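Local coordinates for protein tyrosinase (Burkholderia thailandensis, PDB 5ZRD) that probably catalyses the copper-dependent hydroxylation of monophenols to catechols and their oxidation to quinones, working efficiently at acidic pH, at residues Leu29-Gln40 / Phe138-Leu149. Residues are numbered along the deposited sequence; the frame is centred on the assembly and turned at random.
Sequences LEDLVRAWVGIQ and FELDGKQIDNPL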
loop_
_atom_site.group_PDB
_atom_site.type_symbol
_atom_site.label_atom_id
_atom_site.label_comp_id
_atom_site.label_asym_id
_atom_site.label_seq_id
_atom_site.Cartn_x
_atom_site.Cartn_y
_atom_site.Cartn_z
ATOM N N LEU A 29 15.453 -13.247 50.374
ATOM C CA LEU A 29 14.138 -12.857 49.882
ATOM C C LEU A 29 13.983 -11.333 49.915
ATOM O O LEU A 29 13.449 -10.758 48.964
ATOM C CB LEU A 29 13.030 -13.535 50.686
ATOM C CG LEU A 29 11.698 -13.655 49.956
ATOM C CD1 LEU A 29 11.887 -14.121 48.521
ATOM C CD2 LEU A 29 10.772 -14.601 50.678
ATOM N N GLU A 30 14.478 -10.681 50.959
ATOM C CA GLU A 30 14.335 -9.230 51.061
ATOM C C GLU A 30 15.098 -8.538 49.914
ATOM O O GLU A 30 14.607 -7.547 49.293
ATOM C CB GLU A 30 14.814 -8.753 52.431
ATOM C CG GLU A 30 13.795 -8.971 53.548
ATOM C CD GLU A 30 14.328 -8.742 54.957
ATOM O OE1 GLU A 30 13.536 -8.800 55.920
ATOM O OE2 GLU A 30 15.541 -8.511 55.079
ATOM N N ASP A 31 16.288 -9.030 49.593
ATOM C CA ASP A 31 17.042 -8.388 48.493
ATOM C C ASP A 31 16.278 -8.482 47.163
ATOM O O ASP A 31 16.191 -7.512 46.386
ATOM C CB ASP A 31 18.422 -9.028 48.319
ATOM C CG ASP A 31 19.384 -8.703 49.465
ATOM O OD1 ASP A 31 19.228 -7.660 50.153
ATOM O OD2 ASP A 31 20.321 -9.506 49.653
ATOM N N LEU A 32 15.746 -9.671 46.900
ATOM C CA LEU A 32 14.979 -9.901 45.690
ATOM C C LEU A 32 13.776 -8.947 45.659
ATOM O O LEU A 32 13.603 -8.228 44.678
ATOM C CB LEU A 32 14.524 -11.365 45.628
ATOM C CG LEU A 32 13.721 -11.704 44.371
ATOM C CD1 LEU A 32 14.630 -11.748 43.154
ATOM C CD2 LEU A 32 12.943 -12.992 44.547
ATOM N N VAL A 33 12.974 -8.933 46.725
ATOM C CA VAL A 33 11.799 -8.057 46.771
ATOM C C VAL A 33 12.245 -6.598 46.620
ATOM O O VAL A 33 11.671 -5.855 45.820
ATOM C CB VAL A 33 10.945 -8.282 48.033
ATOM C CG1 VAL A 33 9.945 -7.153 48.238
ATOM C CG2 VAL A 33 10.208 -9.618 47.987
ATOM N N ARG A 34 13.292 -6.204 47.345
ATOM C CA ARG A 34 13.739 -4.814 47.313
ATOM C C ARG A 34 14.145 -4.445 45.891
ATOM O O ARG A 34 13.895 -3.339 45.484
ATOM C CB ARG A 34 14.895 -4.566 48.293
ATOM C CG ARG A 34 15.531 -3.179 48.187
ATOM C CD ARG A 34 16.703 -2.967 49.140
ATOM N NE ARG A 34 16.228 -2.853 50.510
ATOM C CZ ARG A 34 16.347 -3.786 51.450
ATOM N NH1 ARG A 34 15.805 -3.563 52.637
ATOM N NH2 ARG A 34 16.997 -4.924 51.217
ATOM N N ALA A 35 14.787 -5.368 45.167
ATOM C CA ALA A 35 15.222 -5.127 43.768
ATOM C C ALA A 35 14.011 -4.970 42.839
ATOM O O ALA A 35 14.008 -4.140 41.914
ATOM C CB ALA A 35 16.091 -6.274 43.305
ATOM N N TRP A 36 12.990 -5.791 43.071
ATOM C CA TRP A 36 11.807 -5.755 42.248
ATOM C C TRP A 36 11.032 -4.454 42.527
ATOM O O TRP A 36 10.520 -3.800 41.583
ATOM C CB TRP A 36 10.952 -7.004 42.492
ATOM C CG TRP A 36 11.274 -8.139 41.579
ATOM C CD1 TRP A 36 12.132 -9.183 41.793
ATOM C CD2 TRP A 36 10.716 -8.344 40.279
ATOM N NE1 TRP A 36 12.146 -10.021 40.710
ATOM C CE2 TRP A 36 11.298 -9.519 39.762
ATOM C CE3 TRP A 36 9.796 -7.636 39.507
ATOM C CZ2 TRP A 36 10.962 -10.008 38.511
ATOM C CZ3 TRP A 36 9.468 -8.115 38.267
ATOM C CH2 TRP A 36 10.045 -9.285 37.784
ATOM N N VAL A 37 10.957 -4.052 43.804
ATOM C CA VAL A 37 10.359 -2.730 44.115
ATOM C C VAL A 37 11.118 -1.647 43.334
ATOM O O VAL A 37 10.538 -0.834 42.614
ATOM C CB VAL A 37 10.346 -2.457 45.634
ATOM C CG1 VAL A 37 9.873 -1.040 45.935
ATOM C CG2 VAL A 37 9.487 -3.469 46.381
ATOM N N GLY A 38 12.437 -1.693 43.388
ATOM C CA GLY A 38 13.235 -0.673 42.713
ATOM C C GLY A 38 13.025 -0.619 41.210
ATOM O O GLY A 38 12.887 0.476 40.646
ATOM N N ILE A 39 13.018 -1.766 40.518
ATOM C CA ILE A 39 12.870 -1.713 39.023
ATOM C C ILE A 39 11.438 -1.310 38.665
ATOM O O ILE A 39 11.210 -0.675 37.634
ATOM C CB ILE A 39 13.335 -3.008 38.308
ATOM C CG1 ILE A 39 12.467 -4.240 38.595
ATOM C CG2 ILE A 39 14.809 -3.298 38.599
ATOM C CD1 ILE A 39 12.620 -5.355 37.550
ATOM N N GLN A 40 10.477 -1.629 39.527
ATOM C CA GLN A 40 9.081 -1.211 39.276
ATOM C C GLN A 40 8.950 0.307 39.458
ATOM O O GLN A 40 8.072 0.890 38.852
ATOM C CB GLN A 40 8.107 -2.011 40.149
ATOM C CG GLN A 40 7.835 -3.384 39.555
ATOM C CD GLN A 40 6.926 -4.314 40.315
ATOM O OE1 GLN A 40 6.320 -3.971 41.330
ATOM N NE2 GLN A 40 6.831 -5.533 39.800
ATOM N N PHE A 138 4.214 -7.814 51.782
ATOM C CA PHE A 138 5.530 -8.228 52.235
ATOM C C PHE A 138 6.045 -7.233 53.288
ATOM O O PHE A 138 5.794 -6.028 53.182
ATOM C CB PHE A 138 6.473 -8.301 51.030
ATOM C CG PHE A 138 7.774 -8.999 51.320
ATOM C CD1 PHE A 138 7.807 -10.374 51.496
ATOM C CD2 PHE A 138 8.961 -8.275 51.419
ATOM C CE1 PHE A 138 8.997 -11.006 51.824
ATOM C CE2 PHE A 138 10.160 -8.914 51.710
ATOM C CZ PHE A 138 10.171 -10.278 51.906
ATOM N N GLU A 139 6.818 -7.722 54.254
ATOM C CA GLU A 139 7.506 -6.855 55.231
ATOM C C GLU A 139 8.932 -6.541 54.743
ATOM O O GLU A 139 9.833 -7.398 54.747
ATOM C CB GLU A 139 7.496 -7.531 56.605
ATOM C CG GLU A 139 7.720 -6.582 57.775
ATOM C CD GLU A 139 6.677 -5.493 58.030
ATOM O OE1 GLU A 139 5.659 -5.417 57.297
ATOM O OE2 GLU A 139 6.903 -4.697 58.965
ATOM N N LEU A 140 9.141 -5.293 54.338
ATOM C CA LEU A 140 10.467 -4.798 54.009
ATOM C C LEU A 140 10.788 -3.517 54.806
ATOM O O LEU A 140 9.996 -2.564 54.792
ATOM C CB LEU A 140 10.516 -4.516 52.509
ATOM C CG LEU A 140 11.907 -4.149 52.012
ATOM C CD1 LEU A 140 12.791 -5.389 51.952
ATOM C CD2 LEU A 140 11.846 -3.443 50.665
ATOM N N ASP A 141 11.968 -3.460 55.451
ATOM C CA ASP A 141 12.384 -2.272 56.241
ATOM C C ASP A 141 11.339 -1.988 57.340
ATOM O O ASP A 141 10.867 -0.846 57.472
ATOM C CB ASP A 141 12.510 -0.997 55.365
ATOM C CG ASP A 141 13.621 -1.069 54.297
ATOM O OD1 ASP A 141 14.664 -1.709 54.532
ATOM O OD2 ASP A 141 13.457 -0.423 53.229
ATOM N N GLY A 142 10.937 -3.035 58.072
ATOM C CA GLY A 142 9.830 -2.981 59.050
ATOM C C GLY A 142 8.647 -2.117 58.610
ATOM O O GLY A 142 8.047 -1.448 59.441
ATOM N N LYS A 143 8.303 -2.102 57.322
ATOM C CA LYS A 143 7.027 -1.535 56.841
ATOM C C LYS A 143 6.331 -2.587 55.974
ATOM O O LYS A 143 6.989 -3.333 55.240
ATOM C CB LYS A 143 7.223 -0.248 56.030
ATOM C CG LYS A 143 7.648 0.964 56.848
ATOM C CD LYS A 143 7.908 2.210 56.032
ATOM C CE LYS A 143 8.565 3.300 56.854
ATOM N NZ LYS A 143 8.294 4.646 56.303
ATOM N N GLN A 144 5.017 -2.667 56.083
ATOM C CA GLN A 144 4.259 -3.483 55.152
ATOM C C GLN A 144 4.262 -2.807 53.779
ATOM O O GLN A 144 4.071 -1.598 53.711
ATOM C CB GLN A 144 2.825 -3.673 55.632
ATOM C CG GLN A 144 2.676 -4.853 56.575
ATOM C CD GLN A 144 1.531 -5.730 56.146
ATOM O OE1 GLN A 144 0.532 -5.254 55.614
ATOM N NE2 GLN A 144 1.677 -7.026 56.363
ATOM N N ILE A 145 4.501 -3.578 52.704
ATOM C CA ILE A 145 4.301 -3.063 51.334
ATOM C C ILE A 145 3.431 -4.046 50.562
ATOM O O ILE A 145 3.280 -5.191 50.971
ATOM C CB ILE A 145 5.635 -2.818 50.599
ATOM C CG1 ILE A 145 6.411 -4.121 50.367
ATOM C CG2 ILE A 145 6.458 -1.776 51.356
ATOM C CD1 ILE A 145 7.596 -3.979 49.453
ATOM N N ASP A 146 2.908 -3.563 49.442
ATOM C CA ASP A 146 2.357 -4.423 48.389
ATOM C C ASP A 146 3.514 -5.310 47.833
ATOM O O ASP A 146 4.617 -4.807 47.548
ATOM C CB ASP A 146 1.755 -3.555 47.264
ATOM C CG ASP A 146 0.536 -2.711 47.730
ATOM O OD1 ASP A 146 -0.075 -3.022 48.774
ATOM O OD2 ASP A 146 0.176 -1.737 47.040
ATOM N N ASN A 147 3.274 -6.615 47.737
ATOM C CA ASN A 147 4.205 -7.548 47.135
ATOM C C ASN A 147 4.385 -7.175 45.657
ATOM O O ASN A 147 3.463 -7.290 44.897
ATOM C CB ASN A 147 3.671 -8.976 47.265
ATOM C CG ASN A 147 4.563 -10.022 46.622
ATOM O OD1 ASN A 147 5.670 -9.723 46.199
ATOM N ND2 ASN A 147 4.092 -11.249 46.543
ATOM N N PRO A 148 5.570 -6.712 45.246
ATOM C CA PRO A 148 5.738 -6.364 43.840
ATOM C C PRO A 148 5.638 -7.551 42.862
ATOM O O PRO A 148 5.528 -7.326 41.661
ATOM C CB PRO A 148 7.170 -5.817 43.764
ATOM C CG PRO A 148 7.893 -6.635 44.779
ATOM C CD PRO A 148 6.882 -6.871 45.884
ATOM N N LEU A 149 5.668 -8.787 43.369
ATOM C CA LEU A 149 5.708 -10.005 42.532
ATOM C C LEU A 149 4.295 -10.525 42.191
ATOM O O LEU A 149 4.185 -11.320 41.255
ATOM C CB LEU A 149 6.493 -11.094 43.275
ATOM C CG LEU A 149 7.820 -10.669 43.905
ATOM C CD1 LEU A 149 8.490 -11.868 44.609
ATOM C CD2 LEU A 149 8.726 -10.088 42.845
#
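A beta-hairpin packs across helix 29-40, and Arg34 and Gln40 bind the hairpin turn and the loop that follows it. The hairpin pairs antiparallel strands 138-140 and 143-146 through a tight turn at Asp141 and Gly142. Strand 138-140 crosses the helix axis at 93°. At the turn, Arg34 NH1 donates to Asp141 OD1 at 2.9 Å, forming a salt bridge. The oxygen lies in the guanidinium plane; the nitrogen comes from above the carboxylate plane, and the N-H...O angle is 135°. Leu140 CD1 covers one face of the guanidinium. Arg34 NH2 also has a long ion pair with Asp31 OD1.

Between the polar contacts the interface is apolar. Val33 CG2 sits over the centre of the Phe138 ring. Val33 CG1, anti to the backbone N, reaches Pro148 CD at 3.9 Å. Ile145 CD1 rests on Val37 CG2. Beyond the hairpin, Asn147 closes an Asx turn: its OD1 accepts from Leu149 N at 3.0 Å, while its ND2 is satisfied by Ile132 O and Gln135 O. Leu149 O accepts from Arg179. The Trp36 side chain lies about 10 Å from that of His320, a copper ligand. Leu149 CD2 makes a CH-pi contact over the five-membered ring of Trp36, 3.6 Å from the centroid. Gln40 NE2 donates to Pro148 O at 2.9 Å, with the acceptor near the amide plane and an angle of 158° at the hydrogen.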